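Local coordinates for glyoxylate-induced Protein (Pseudomonas aeruginosa, PDB 1SQ4) that is a double beta-barrel cupin protein of unproven function that may have ureidoglycine aminohydrolase activity, at residues A[146-149]-A[150-153]; A[118-121]-A[122-126]; A[58-62]-A[63-67]; A[83-87]-A[88-92]. All coordinates share one frame; numbering follows the deposited sequence.

Contact 1 of 4, residues A[146-149]-A[150-153]; sequences QKVD and GVPL
K147 and V151 make the polar half of this contact: the lysine NZ donates to the backbone O of V151 at 2.7 Å, coming in tilted about 25° from the carbonyl plane. Behind that bond, CD of K147 passes the methyl CD2 of L153 at 4.2 Å, the two side chains crossing at about a right angle. The apolar half lies on the other face of the turn, where V148 CG1 sits against V151 CB at 3.4 Å and also touches V151 CG2. The first torsion of V148 (chi1 43°) places CG1 between the backbone N and the carbonyl carbon, turning that methyl to its valine partner.

What brings these groups together is a type II beta turn from V148 to V151, closed by V151 N donating to V148 O at 2.9 Å. G150 takes its third position with a positive phi of 97°, a backbone shape in which a beta-carbon would collide with the carbonyl of D149. A water reinforces the closure, accepting from V148 N and donating to V151 O at 3.0 Å, which gives that carbonyl a second donor besides the lysine. The lysine can reach it because its chain is kinked at chi2 and chi4, curling NZ back over the turn.

Farther out, the turn belongs to the surface loop between strands 136-144 and 157-160. R268 packs on V148 and R188 on V151, while Q86 and F48 of the second subunit come against V148 and V151, respectively. A thiocyanate ion, probably from the crystallisation liquor, lies about 4 Å from the V148 side chain.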
ATOM      1  N   GLN A 146      17.371   7.195  36.521  1.00 10.07           N
ATOM      2  CA  GLN A 146      16.863   6.057  37.261  1.00 11.77           C
ATOM      3  C   GLN A 146      17.855   5.647  38.338  1.00 13.35           C
ATOM      4  O   GLN A 146      18.947   5.155  38.046  1.00 13.40           O
ATOM      5  CB  GLN A 146      16.589   4.891  36.329  1.00 11.53           C
ATOM      6  CG  GLN A 146      15.982   3.705  37.035  1.00 11.03           C
ATOM      7  CD  GLN A 146      15.468   2.670  36.064  1.00 11.30           C
ATOM      8  OE1 GLN A 146      15.004   1.595  36.470  1.00 11.68           O
ATOM      9  NE2 GLN A 146      15.544   2.985  34.765  1.00  8.30           N
ATOM     10  N   LYS A 147      17.462   5.879  39.586  1.00 14.39           N
ATOM     11  CA  LYS A 147      18.283   5.560  40.738  1.00 14.84           C
ATOM     12  C   LYS A 147      18.208   4.086  41.059  1.00 15.31           C
ATOM     13  O   LYS A 147      17.130   3.495  41.071  1.00 15.66           O
ATOM     14  CB  LYS A 147      17.809   6.337  41.968  1.00 16.71           C
ATOM     15  CG  LYS A 147      18.607   6.047  43.235  1.00 18.25           C
ATOM     16  CD  LYS A 147      19.995   6.664  43.146  1.00 21.48           C
ATOM     17  CE  LYS A 147      20.890   6.193  44.282  1.00 23.83           C
ATOM     18  NZ  LYS A 147      21.074   4.712  44.245  1.00 26.32           N
ATOM     19  N   VAL A 148      19.362   3.490  41.317  1.00 13.86           N
ATOM     20  CA  VAL A 148      19.397   2.097  41.697  1.00 13.85           C
ATOM     21  C   VAL A 148      20.203   1.974  42.982  1.00 12.65           C
ATOM     22  O   VAL A 148      21.331   2.466  43.081  1.00 11.09           O
ATOM     23  CB  VAL A 148      19.993   1.195  40.571  1.00 13.67           C
ATOM     24  CG1 VAL A 148      21.218   1.842  39.962  1.00 14.02           C
ATOM     25  CG2 VAL A 148      20.334  -0.174  41.141  1.00 10.74           C
ATOM     26  N   ASP A 149      19.588   1.335  43.970  1.00 12.27           N
ATOM     27  CA  ASP A 149      20.216   1.135  45.258  1.00 12.69           C
ATOM     28  C   ASP A 149      21.548   0.469  45.146  1.00 10.40           C
ATOM     29  O   ASP A 149      21.678  -0.566  44.495  1.00 10.59           O
ATOM     30  CB  ASP A 149      19.347   0.287  46.180  1.00 17.12           C
ATOM     31  CG  ASP A 149      18.331   1.108  46.925  1.00 22.93           C
ATOM     32  OD1 ASP A 149      18.080   0.806  48.120  1.00 26.59           O
ATOM     33  OD2 ASP A 149      17.781   2.056  46.319  1.00 24.79           O
ATOM     34  N   GLY A 150      22.532   1.065  45.809  1.00  7.20           N
ATOM     35  CA  GLY A 150      23.870   0.524  45.800  1.00  6.19           C
ATOM     36  C   GLY A 150      24.707   1.228  44.772  1.00  6.52           C
ATOM     37  O   GLY A 150      25.929   1.162  44.796  1.00  7.02           O
ATOM     38  N   VAL A 151      24.047   1.903  43.848  1.00  8.24           N
ATOM     39  CA  VAL A 151      24.784   2.614  42.831  1.00 10.52           C
ATOM     40  C   VAL A 151      24.635   4.096  43.073  1.00 10.75           C
ATOM     41  O   VAL A 151      23.522   4.615  43.140  1.00 12.08           O
ATOM     42  CB  VAL A 151      24.273   2.261  41.447  1.00 12.05           C
ATOM     43  CG1 VAL A 151      25.106   2.965  40.400  1.00 12.52           C
ATOM     44  CG2 VAL A 151      24.336   0.751  41.258  1.00 12.25           C
ATOM     45  N   PRO A 152      25.762   4.795  43.244  1.00 10.48           N
ATOM     46  CA  PRO A 152      25.754   6.238  43.487  1.00 10.40           C
ATOM     47  C   PRO A 152      25.480   7.045  42.225  1.00 10.63           C
ATOM     48  O   PRO A 152      25.766   6.595  41.115  1.00 11.60           O
ATOM     49  CB  PRO A 152      27.152   6.490  44.035  1.00 10.19           C
ATOM     50  CG  PRO A 152      27.973   5.471  43.304  1.00  8.87           C
ATOM     51  CD  PRO A 152      27.119   4.243  43.410  1.00  8.79           C
ATOM     52  N   LEU A 153      24.925   8.238  42.399  1.00 11.64           N
ATOM     53  CA  LEU A 153      24.626   9.116  41.267  1.00 11.93           C
ATOM     54  C   LEU A 153      25.876   9.426  40.471  1.00 12.86           C
ATOM     55  O   LEU A 153      26.980   9.491  41.019  1.00 13.83           O
ATOM     56  CB  LEU A 153      24.058  10.435  41.750  1.00 11.23           C
ATOM     57  CG  LEU A 153      22.768  10.420  42.544  1.00  9.86           C
ATOM     58  CD1 LEU A 153      22.671  11.730  43.280  1.00 10.59           C
ATOM     59  CD2 LEU A 153      21.576  10.211  41.629  1.00 10.27           C
TER
HETATM   60  O   HOH W   1      21.547   4.843  40.914  1.00 20.35           O

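Contact 2 of 4, residues A[118-121]-A[122-126]; sequences AFIP and PGADY
The tip of I120 presses into the flat of Y126: CD1 stands over the centre of the ring, 3.4 Å from its centroid and only 11° off the ring normal, a CH-pi contact. The other branch, CG2, leans on the same ring nearer its margin, 3.7 Å from Y126 CD1. One bump thus fills the middle of the face and the other a flank, and the two side chains cross at roughly a right angle. Y126 presents its face this way because chi1 of 76° tucks CG between its own backbone N and carbonyl carbon.

The methyl of A124 is the smaller bump, fitting between I120 CG2 and the ring of P121 on the turn side of the isoleucine. Its CB touches I120 CG2 at 3.9 Å and rests 3.5 Å from P121 CG. A type II beta turn from P121 to A124 swings the methyl into place. A124 N donates to P121 O at 2.9 Å, and G123, with positive phi, occupies the third position, where glycine is favoured. The ring of P122 lies on the outside of the bend, against Y145 and E91.

Both residues of the CH-pi pair also lean on L105 of strand 101-105, with L103 against Y126 as well. The turn carries the chain from strand 116-120, which pairs with strand 90-98 in the six-stranded sheet, across to strand 126-129 in the four-stranded sheet of the N-terminal cupin barrel.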
ATOM      1  N   ALA A 118      28.741  18.699  28.172  1.00  5.27           N
ATOM      2  CA  ALA A 118      28.550  18.797  29.609  1.00  5.08           C
ATOM      3  C   ALA A 118      27.460  17.857  30.112  1.00  3.94           C
ATOM      4  O   ALA A 118      26.382  17.780  29.528  1.00  5.14           O
ATOM      5  CB  ALA A 118      28.219  20.240  29.987  1.00  3.17           C
ATOM      6  N   PHE A 119      27.761  17.129  31.185  1.00  3.83           N
ATOM      7  CA  PHE A 119      26.809  16.203  31.787  1.00  3.79           C
ATOM      8  C   PHE A 119      26.397  16.739  33.147  1.00  5.32           C
ATOM      9  O   PHE A 119      27.228  16.984  34.027  1.00  6.99           O
ATOM     10  CB  PHE A 119      27.412  14.807  31.949  1.00  3.03           C
ATOM     11  CG  PHE A 119      26.510  13.848  32.679  1.00  4.03           C
ATOM     12  CD1 PHE A 119      26.728  13.554  34.021  1.00  4.94           C
ATOM     13  CD2 PHE A 119      25.394  13.301  32.048  1.00  2.44           C
ATOM     14  CE1 PHE A 119      25.846  12.741  34.722  1.00  3.08           C
ATOM     15  CE2 PHE A 119      24.508  12.490  32.742  1.00  1.09           C
ATOM     16  CZ  PHE A 119      24.736  12.211  34.082  1.00  2.59           C
ATOM     17  N   ILE A 120      25.098  16.914  33.315  1.00  5.47           N
ATOM     18  CA  ILE A 120      24.564  17.450  34.542  1.00  5.04           C
ATOM     19  C   ILE A 120      23.767  16.358  35.199  1.00  3.74           C
ATOM     20  O   ILE A 120      22.846  15.834  34.605  1.00  5.00           O
ATOM     21  CB  ILE A 120      23.654  18.626  34.226  1.00  5.41           C
ATOM     22  CG1 ILE A 120      24.418  19.634  33.373  1.00  5.91           C
ATOM     23  CG2 ILE A 120      23.149  19.270  35.487  1.00  5.57           C
ATOM     24  CD1 ILE A 120      23.580  20.817  32.987  1.00  8.05           C
ATOM     25  N   PRO A 121      24.153  15.958  36.419  1.00  4.03           N
ATOM     26  CA  PRO A 121      23.450  14.903  37.163  1.00  4.72           C
ATOM     27  C   PRO A 121      22.116  15.393  37.723  1.00  4.89           C
ATOM     28  O   PRO A 121      21.929  16.585  37.959  1.00  5.29           O
ATOM     29  CB  PRO A 121      24.454  14.512  38.251  1.00  4.06           C
ATOM     30  CG  PRO A 121      25.238  15.765  38.455  1.00  5.88           C
ATOM     31  CD  PRO A 121      25.452  16.253  37.042  1.00  3.61           C
ATOM     32  N   PRO A 122      21.179  14.471  37.961  1.00  4.20           N
ATOM     33  CA  PRO A 122      19.858  14.825  38.483  1.00  4.88           C
ATOM     34  C   PRO A 122      19.876  15.649  39.757  1.00  5.28           C
ATOM     35  O   PRO A 122      20.601  15.336  40.695  1.00  5.23           O
ATOM     36  CB  PRO A 122      19.185  13.471  38.659  1.00  3.77           C
ATOM     37  CG  PRO A 122      20.324  12.580  38.994  1.00  3.88           C
ATOM     38  CD  PRO A 122      21.413  13.023  38.059  1.00  3.00           C
ATOM     39  N   GLY A 123      19.071  16.711  39.763  1.00  6.47           N
ATOM     40  CA  GLY A 123      18.986  17.593  40.907  1.00  8.51           C
ATOM     41  C   GLY A 123      20.201  18.495  41.062  1.00  9.87           C
ATOM     42  O   GLY A 123      20.269  19.298  41.987  1.00 11.99           O
ATOM     43  N   ALA A 124      21.163  18.387  40.159  1.00 10.77           N
ATOM     44  CA  ALA A 124      22.357  19.214  40.270  1.00 13.05           C
ATOM     45  C   ALA A 124      22.091  20.684  39.971  1.00 14.22           C
ATOM     46  O   ALA A 124      21.410  21.023  39.001  1.00 15.19           O
ATOM     47  CB  ALA A 124      23.450  18.680  39.355  1.00 11.52           C
ATOM     48  N   ASP A 125      22.628  21.563  40.809  1.00 15.63           N
ATOM     49  CA  ASP A 125      22.444  22.991  40.593  1.00 17.51           C
ATOM     50  C   ASP A 125      23.422  23.491  39.551  1.00 15.56           C
ATOM     51  O   ASP A 125      24.600  23.131  39.555  1.00 14.22           O
ATOM     52  CB  ASP A 125      22.653  23.783  41.880  1.00 21.72           C
ATOM     53  CG  ASP A 125      21.664  23.416  42.951  1.00 27.48           C
ATOM     54  OD1 ASP A 125      20.451  23.304  42.636  1.00 31.45           O
ATOM     55  OD2 ASP A 125      22.097  23.252  44.116  1.00 31.13           O
ATOM     56  N   TYR A 126      22.927  24.336  38.661  1.00 14.28           N
ATOM     57  CA  TYR A 126      23.765  24.886  37.621  1.00 12.67           C
ATOM     58  C   TYR A 126      23.047  26.038  36.976  1.00 12.61           C
ATOM     59  O   TYR A 126      21.895  26.319  37.295  1.00 13.24           O
ATOM     60  CB  TYR A 126      24.052  23.831  36.558  1.00 11.77           C
ATOM     61  CG  TYR A 126      22.908  23.542  35.599  1.00 10.12           C
ATOM     62  CD1 TYR A 126      21.862  22.686  35.956  1.00 10.80           C
ATOM     63  CD2 TYR A 126      22.907  24.079  34.311  1.00 10.45           C
ATOM     64  CE1 TYR A 126      20.847  22.357  35.045  1.00  9.17           C
ATOM     65  CE2 TYR A 126      21.899  23.763  33.394  1.00 10.27           C
ATOM     66  CZ  TYR A 126      20.877  22.898  33.769  1.00 10.20           C
ATOM     67  OH  TYR A 126      19.906  22.567  32.851  1.00  9.70           O
TER

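Contact 3 of 4, residues A[58-62]-A[63-67]; sequences ARPLS and GFAET
R59 meets A65 through its backbone side: CA points a C-H at the carbonyl O of A65, 3.6 Å away, and CG lies alongside that same oxygen at 3.7 Å. Positive phi and psi put R59 in the left-handed region, turning the chain sharply here, and a kink at chi3 sends the guanidinium off to other company. Its NH2 forms a salt bridge with E213 of the third subunit, and F64 of that subunit adds a cation-pi contact. P60 comes next, its CD 4.4 Å from the A65 methyl. At L61 it is the carbonyl that matters, with O 3.3 Å from A65 CB, so the alanine methyl plugs the inside of the bend. S62 packs its CB against G63 N at 3.0 Å, while its O accepts from R243 NH1 in strand 239-244.

G63 adopts backbone angles (phi 90°, psi -144°) at which a CB would run into S62 O, so they call for glycine, and the return path bends tightly about F64. A weak bond from A65 N to G63 O, 2.8 Å long, closes an inverse gamma turn centred on F64. The whole bend is the loop that joins the antiparallel strands 52-57 and 69-76, which here forms part of a subunit interface of the bicupin.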
ATOM      1  N   ALA A  58      10.829  16.050  20.364  1.00 17.22           N
ATOM      2  CA  ALA A  58      10.468  14.958  21.260  1.00 16.58           C
ATOM      3  C   ALA A  58       9.262  14.246  20.647  1.00 15.73           C
ATOM      4  O   ALA A  58       8.652  14.763  19.720  1.00 16.52           O
ATOM      5  CB  ALA A  58      10.118  15.521  22.630  1.00 17.07           C
ATOM      6  N   ARG A  59       8.922  13.072  21.164  1.00 16.29           N
ATOM      7  CA  ARG A  59       7.788  12.296  20.655  1.00 15.87           C
ATOM      8  C   ARG A  59       7.725  12.244  19.120  1.00 16.22           C
ATOM      9  O   ARG A  59       6.675  12.528  18.525  1.00 18.21           O
ATOM     10  CB  ARG A  59       6.465  12.865  21.191  1.00 12.89           C
ATOM     11  CG  ARG A  59       6.374  12.888  22.694  1.00 10.01           C
ATOM     12  CD  ARG A  59       4.934  12.996  23.161  1.00  7.79           C
ATOM     13  NE  ARG A  59       4.350  14.327  22.975  1.00  6.84           N
ATOM     14  CZ  ARG A  59       4.762  15.425  23.605  1.00  4.48           C
ATOM     15  NH1 ARG A  59       5.770  15.360  24.470  1.00  3.72           N
ATOM     16  NH2 ARG A  59       4.166  16.582  23.368  1.00  1.00           N
ATOM     17  N   PRO A  60       8.829  11.867  18.464  1.00 14.27           N
ATOM     18  CA  PRO A  60       8.849  11.798  17.002  1.00 14.24           C
ATOM     19  C   PRO A  60       7.747  10.899  16.464  1.00 14.49           C
ATOM     20  O   PRO A  60       7.166  11.156  15.406  1.00 15.08           O
ATOM     21  CB  PRO A  60      10.229  11.227  16.699  1.00 14.02           C
ATOM     22  CG  PRO A  60      11.044  11.609  17.894  1.00 14.38           C
ATOM     23  CD  PRO A  60      10.089  11.357  19.021  1.00 14.45           C
ATOM     24  N   LEU A  61       7.472   9.836  17.209  1.00 14.37           N
ATOM     25  CA  LEU A  61       6.466   8.855  16.825  1.00 15.23           C
ATOM     26  C   LEU A  61       5.681   8.459  18.051  1.00 16.33           C
ATOM     27  O   LEU A  61       6.167   8.577  19.177  1.00 15.35           O
ATOM     28  CB  LEU A  61       7.150   7.620  16.234  1.00 15.01           C
ATOM     29  CG  LEU A  61       6.993   7.237  14.761  1.00 14.16           C
ATOM     30  CD1 LEU A  61       7.061   8.445  13.845  1.00 11.99           C
ATOM     31  CD2 LEU A  61       8.074   6.236  14.435  1.00 13.00           C
ATOM     32  N   SER A  62       4.467   7.973  17.835  1.00 19.00           N
ATOM     33  CA  SER A  62       3.611   7.581  18.947  1.00 21.93           C
ATOM     34  C   SER A  62       4.182   6.389  19.701  1.00 23.33           C
ATOM     35  O   SER A  62       5.134   5.748  19.255  1.00 24.04           O
ATOM     36  CB  SER A  62       2.210   7.233  18.440  1.00 24.10           C
ATOM     37  OG  SER A  62       2.176   5.934  17.865  1.00 27.09           O
ATOM     38  N   GLY A  63       3.599   6.105  20.858  1.00 24.53           N
ATOM     39  CA  GLY A  63       4.053   4.973  21.637  1.00 26.90           C
ATOM     40  C   GLY A  63       5.155   5.264  22.631  1.00 28.62           C
ATOM     41  O   GLY A  63       5.187   6.329  23.240  1.00 30.82           O
ATOM     42  N   PHE A  64       6.063   4.307  22.796  1.00 29.37           N
ATOM     43  CA  PHE A  64       7.158   4.449  23.742  1.00 29.33           C
ATOM     44  C   PHE A  64       8.217   5.412  23.231  1.00 27.97           C
ATOM     45  O   PHE A  64       9.272   5.002  22.744  1.00 26.37           O
ATOM     46  CB  PHE A  64       7.773   3.074  24.040  1.00 32.10           C
ATOM     47  CG  PHE A  64       8.656   3.047  25.269  1.00 34.29           C
ATOM     48  CD1 PHE A  64       9.984   3.457  25.204  1.00 34.12           C
ATOM     49  CD2 PHE A  64       8.154   2.599  26.492  1.00 35.44           C
ATOM     50  CE1 PHE A  64      10.799   3.417  26.334  1.00 36.30           C
ATOM     51  CE2 PHE A  64       8.964   2.554  27.629  1.00 35.13           C
ATOM     52  CZ  PHE A  64      10.287   2.965  27.550  1.00 35.22           C
ATOM     53  N   ALA A  65       7.921   6.702  23.364  1.00 27.18           N
ATOM     54  CA  ALA A  65       8.820   7.758  22.924  1.00 25.51           C
ATOM     55  C   ALA A  65       8.732   8.980  23.829  1.00 24.19           C
ATOM     56  O   ALA A  65       8.682  10.116  23.357  1.00 22.05           O
ATOM     57  CB  ALA A  65       8.495   8.150  21.497  1.00 27.21           C
ATOM     58  N   GLU A  66       8.713   8.742  25.134  1.00 23.15           N
ATOM     59  CA  GLU A  66       8.652   9.832  26.086  1.00 21.56           C
ATOM     60  C   GLU A  66       9.797   9.698  27.065  1.00 19.16           C
ATOM     61  O   GLU A  66       9.776  10.283  28.133  1.00 20.09           O
ATOM     62  CB  GLU A  66       7.334   9.794  26.838  1.00 23.92           C
ATOM     63  CG  GLU A  66       6.118   9.691  25.952  1.00 27.42           C
ATOM     64  CD  GLU A  66       4.849   9.618  26.768  1.00 30.31           C
ATOM     65  OE1 GLU A  66       4.519  10.629  27.434  1.00 31.08           O
ATOM     66  OE2 GLU A  66       4.197   8.547  26.759  1.00 30.81           O
ATOM     67  N   THR A  67      10.807   8.922  26.701  1.00 17.43           N
ATOM     68  CA  THR A  67      11.943   8.744  27.592  1.00 14.10           C
ATOM     69  C   THR A  67      12.866   9.948  27.540  1.00 13.44           C
ATOM     70  O   THR A  67      13.301  10.459  28.569  1.00 14.19           O
ATOM     71  CB  THR A  67      12.768   7.505  27.231  1.00 10.64           C
ATOM     72  OG1 THR A  67      11.958   6.335  27.368  1.00 10.09           O
ATOM     73  CG2 THR A  67      13.970   7.396  28.141  1.00 10.11           C
TER

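Contact 4 of 4, residues A[83-87]-A[88-92]; sequences KPEQD and PNAEA
D87 and the two residues beyond P88 are joined by hydrogen bonds of two sorts. One is backbone to backbone: A90 N donates to D87 O at 3.2 Å, from well above the carbonyl plane (65° out of it), closing a type I beta turn from D87 to A90. The other uses the side chain: N89 N donates to D87 OD1 at 2.8 Å, meeting the oxygen nearly end-on. This is an Asx turn laid over the same corner; P88 is its central residue and the second residue of the beta turn. It depends on D87 swinging its carboxylate forward, CG anti to the backbone N (chi1 -165°).

A third set of bonds steadies the approach. E85 folds back at chi2 (62°), and its OE2 receives D87 N at 3.2 Å on the anti lone pair, with a weak bond from Q86 N as well.

Van der Waals contacts gather on the A90 methyl. A90 CB touches D87 CB at 3.7 Å and sits against the carboxylate carbon of E85, 3.7 Å from CD, so the small side chain at the start of strand 90-98 is wedged between two acids.

Two partners lie on strand 136-144: E85 OE2 has a salt bridge to R142 NH2, and D87 OD2 a hydrogen bond to H144 NE2. Each acid therefore ties the backbone of this loop to a basic or imidazole side chain on that strand. Having both D87 oxygens engaged should restrict rotation of the carboxylate, and D87 links the corner entering strand 90-98 both to N89 and to H144.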
ATOM      1  N   LYS A  83      17.773  29.484  36.850  1.00 17.73           N
ATOM      2  CA  LYS A  83      16.922  28.396  37.310  1.00 18.30           C
ATOM      3  C   LYS A  83      16.525  27.666  36.037  1.00 17.69           C
ATOM      4  O   LYS A  83      15.347  27.571  35.705  1.00 18.25           O
ATOM      5  CB  LYS A  83      15.685  28.954  38.012  1.00 19.41           C
ATOM      6  CG  LYS A  83      16.006  29.712  39.291  1.00 24.51           C
ATOM      7  CD  LYS A  83      14.893  30.686  39.711  1.00 25.70           C
ATOM      8  CE  LYS A  83      13.647  29.985  40.235  1.00 26.06           C
ATOM      9  NZ  LYS A  83      12.599  30.959  40.653  1.00 24.38           N
ATOM     10  N   PRO A  84      17.518  27.122  35.318  1.00 17.23           N
ATOM     11  CA  PRO A  84      17.321  26.394  34.060  1.00 17.33           C
ATOM     12  C   PRO A  84      16.436  25.152  34.140  1.00 17.88           C
ATOM     13  O   PRO A  84      15.531  24.977  33.323  1.00 17.78           O
ATOM     14  CB  PRO A  84      18.744  26.077  33.630  1.00 15.99           C
ATOM     15  CG  PRO A  84      19.420  25.832  34.940  1.00 16.10           C
ATOM     16  CD  PRO A  84      18.895  26.941  35.813  1.00 15.43           C
ATOM     17  N   GLU A  85      16.686  24.295  35.121  1.00 18.28           N
ATOM     18  CA  GLU A  85      15.893  23.084  35.268  1.00 20.06           C
ATOM     19  C   GLU A  85      14.933  23.173  36.451  1.00 19.95           C
ATOM     20  O   GLU A  85      15.312  23.608  37.535  1.00 19.18           O
ATOM     21  CB  GLU A  85      16.812  21.871  35.444  1.00 21.09           C
ATOM     22  CG  GLU A  85      16.070  20.551  35.443  1.00 22.53           C
ATOM     23  CD  GLU A  85      15.367  20.302  34.126  1.00 23.38           C
ATOM     24  OE1 GLU A  85      16.078  20.160  33.112  1.00 25.97           O
ATOM     25  OE2 GLU A  85      14.117  20.263  34.106  1.00 20.69           O
ATOM     26  N   GLN A  86      13.689  22.748  36.239  1.00 20.85           N
ATOM     27  CA  GLN A  86      12.673  22.779  37.293  1.00 21.69           C
ATOM     28  C   GLN A  86      12.401  21.392  37.840  1.00 20.52           C
ATOM     29  O   GLN A  86      11.847  21.236  38.933  1.00 19.53           O
ATOM     30  CB  GLN A  86      11.369  23.357  36.751  1.00 24.27           C
ATOM     31  CG  GLN A  86      11.471  24.803  36.377  1.00 28.43           C
ATOM     32  CD  GLN A  86      12.013  25.632  37.509  1.00 32.24           C
ATOM     33  OE1 GLN A  86      13.188  25.518  37.883  1.00 34.87           O
ATOM     34  NE2 GLN A  86      11.158  26.470  38.081  1.00 34.91           N
ATOM     35  N   ASP A  87      12.800  20.391  37.065  1.00 19.05           N
ATOM     36  CA  ASP A  87      12.591  18.998  37.428  1.00 17.89           C
ATOM     37  C   ASP A  87      13.793  18.425  38.171  1.00 15.55           C
ATOM     38  O   ASP A  87      14.876  18.273  37.608  1.00 15.58           O
ATOM     39  CB  ASP A  87      12.318  18.181  36.162  1.00 18.98           C
ATOM     40  CG  ASP A  87      11.733  16.814  36.458  1.00 19.35           C
ATOM     41  OD1 ASP A  87      12.223  16.130  37.391  1.00 20.31           O
ATOM     42  OD2 ASP A  87      10.793  16.420  35.740  1.00 19.67           O
ATOM     43  N   PRO A  88      13.601  18.079  39.448  1.00 13.74           N
ATOM     44  CA  PRO A  88      14.638  17.519  40.308  1.00 12.94           C
ATOM     45  C   PRO A  88      15.176  16.157  39.872  1.00 13.48           C
ATOM     46  O   PRO A  88      16.280  15.776  40.259  1.00 14.40           O
ATOM     47  CB  PRO A  88      13.950  17.462  41.663  1.00 12.83           C
ATOM     48  CG  PRO A  88      12.540  17.144  41.284  1.00 12.75           C
ATOM     49  CD  PRO A  88      12.304  18.104  40.146  1.00 13.45           C
ATOM     50  N   ASN A  89      14.405  15.419  39.077  1.00 12.86           N
ATOM     51  CA  ASN A  89      14.852  14.105  38.622  1.00 12.89           C
ATOM     52  C   ASN A  89      15.445  14.141  37.222  1.00 12.08           C
ATOM     53  O   ASN A  89      15.956  13.138  36.724  1.00 12.88           O
ATOM     54  CB  ASN A  89      13.703  13.104  38.641  1.00 12.11           C
ATOM     55  CG  ASN A  89      13.170  12.867  40.021  1.00 13.75           C
ATOM     56  OD1 ASN A  89      12.119  13.394  40.392  1.00 15.01           O
ATOM     57  ND2 ASN A  89      13.899  12.080  40.805  1.00 13.41           N
ATOM     58  N   ALA A  90      15.389  15.301  36.589  1.00 10.17           N
ATOM     59  CA  ALA A  90      15.923  15.432  35.247  1.00  8.49           C
ATOM     60  C   ALA A  90      17.449  15.487  35.195  1.00  7.82           C
ATOM     61  O   ALA A  90      18.088  16.271  35.901  1.00  6.87           O
ATOM     62  CB  ALA A  90      15.344  16.675  34.582  1.00  8.42           C
ATOM     63  N   GLU A  91      18.035  14.631  34.367  1.00  7.80           N
ATOM     64  CA  GLU A  91      19.480  14.633  34.183  1.00  7.63           C
ATOM     65  C   GLU A  91      19.634  15.254  32.799  1.00  7.21           C
ATOM     66  O   GLU A  91      18.672  15.283  32.030  1.00  8.58           O
ATOM     67  CB  GLU A  91      20.036  13.209  34.217  1.00  5.71           C
ATOM     68  CG  GLU A  91      19.514  12.309  33.120  1.00  8.53           C
ATOM     69  CD  GLU A  91      20.026  10.879  33.237  1.00 10.38           C
ATOM     70  OE1 GLU A  91      19.206   9.984  33.524  1.00 10.14           O
ATOM     71  OE2 GLU A  91      21.247  10.647  33.037  1.00 11.09           O
ATOM     72  N   ALA A  92      20.818  15.761  32.475  1.00  6.19           N
ATOM     73  CA  ALA A  92      21.005  16.384  31.171  1.00  7.31           C
ATOM     74  C   ALA A  92      22.399  16.254  30.558  1.00  7.46           C
ATOM     75  O   ALA A  92      23.358  15.802  31.191  1.00  6.93           O
ATOM     76  CB  ALA A  92      20.630  17.870  31.250  1.00  4.50           C
TER

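In the fold
Along the chain the order is contact 3, contact 4, contact 2, contact 1, strictly in series: none nests in or crosses another. Contact 3 closes the loop between strands 52-57 and 69-76, with its centre 20 Å or more from the others. Contact 4 leads into strand 90-98 and contact 2 leaves strand 116-120. These strands are sheet neighbours, probably bonded from A92 N to I120 O at 2.9 Å. Contact 1 rounds the loop after strand 136-144 and meets contact 2 where L153 packs on P122. Contacts 1 and 4 also face each other between subunits, Q86 of one copy lying on V148 and D149 of another.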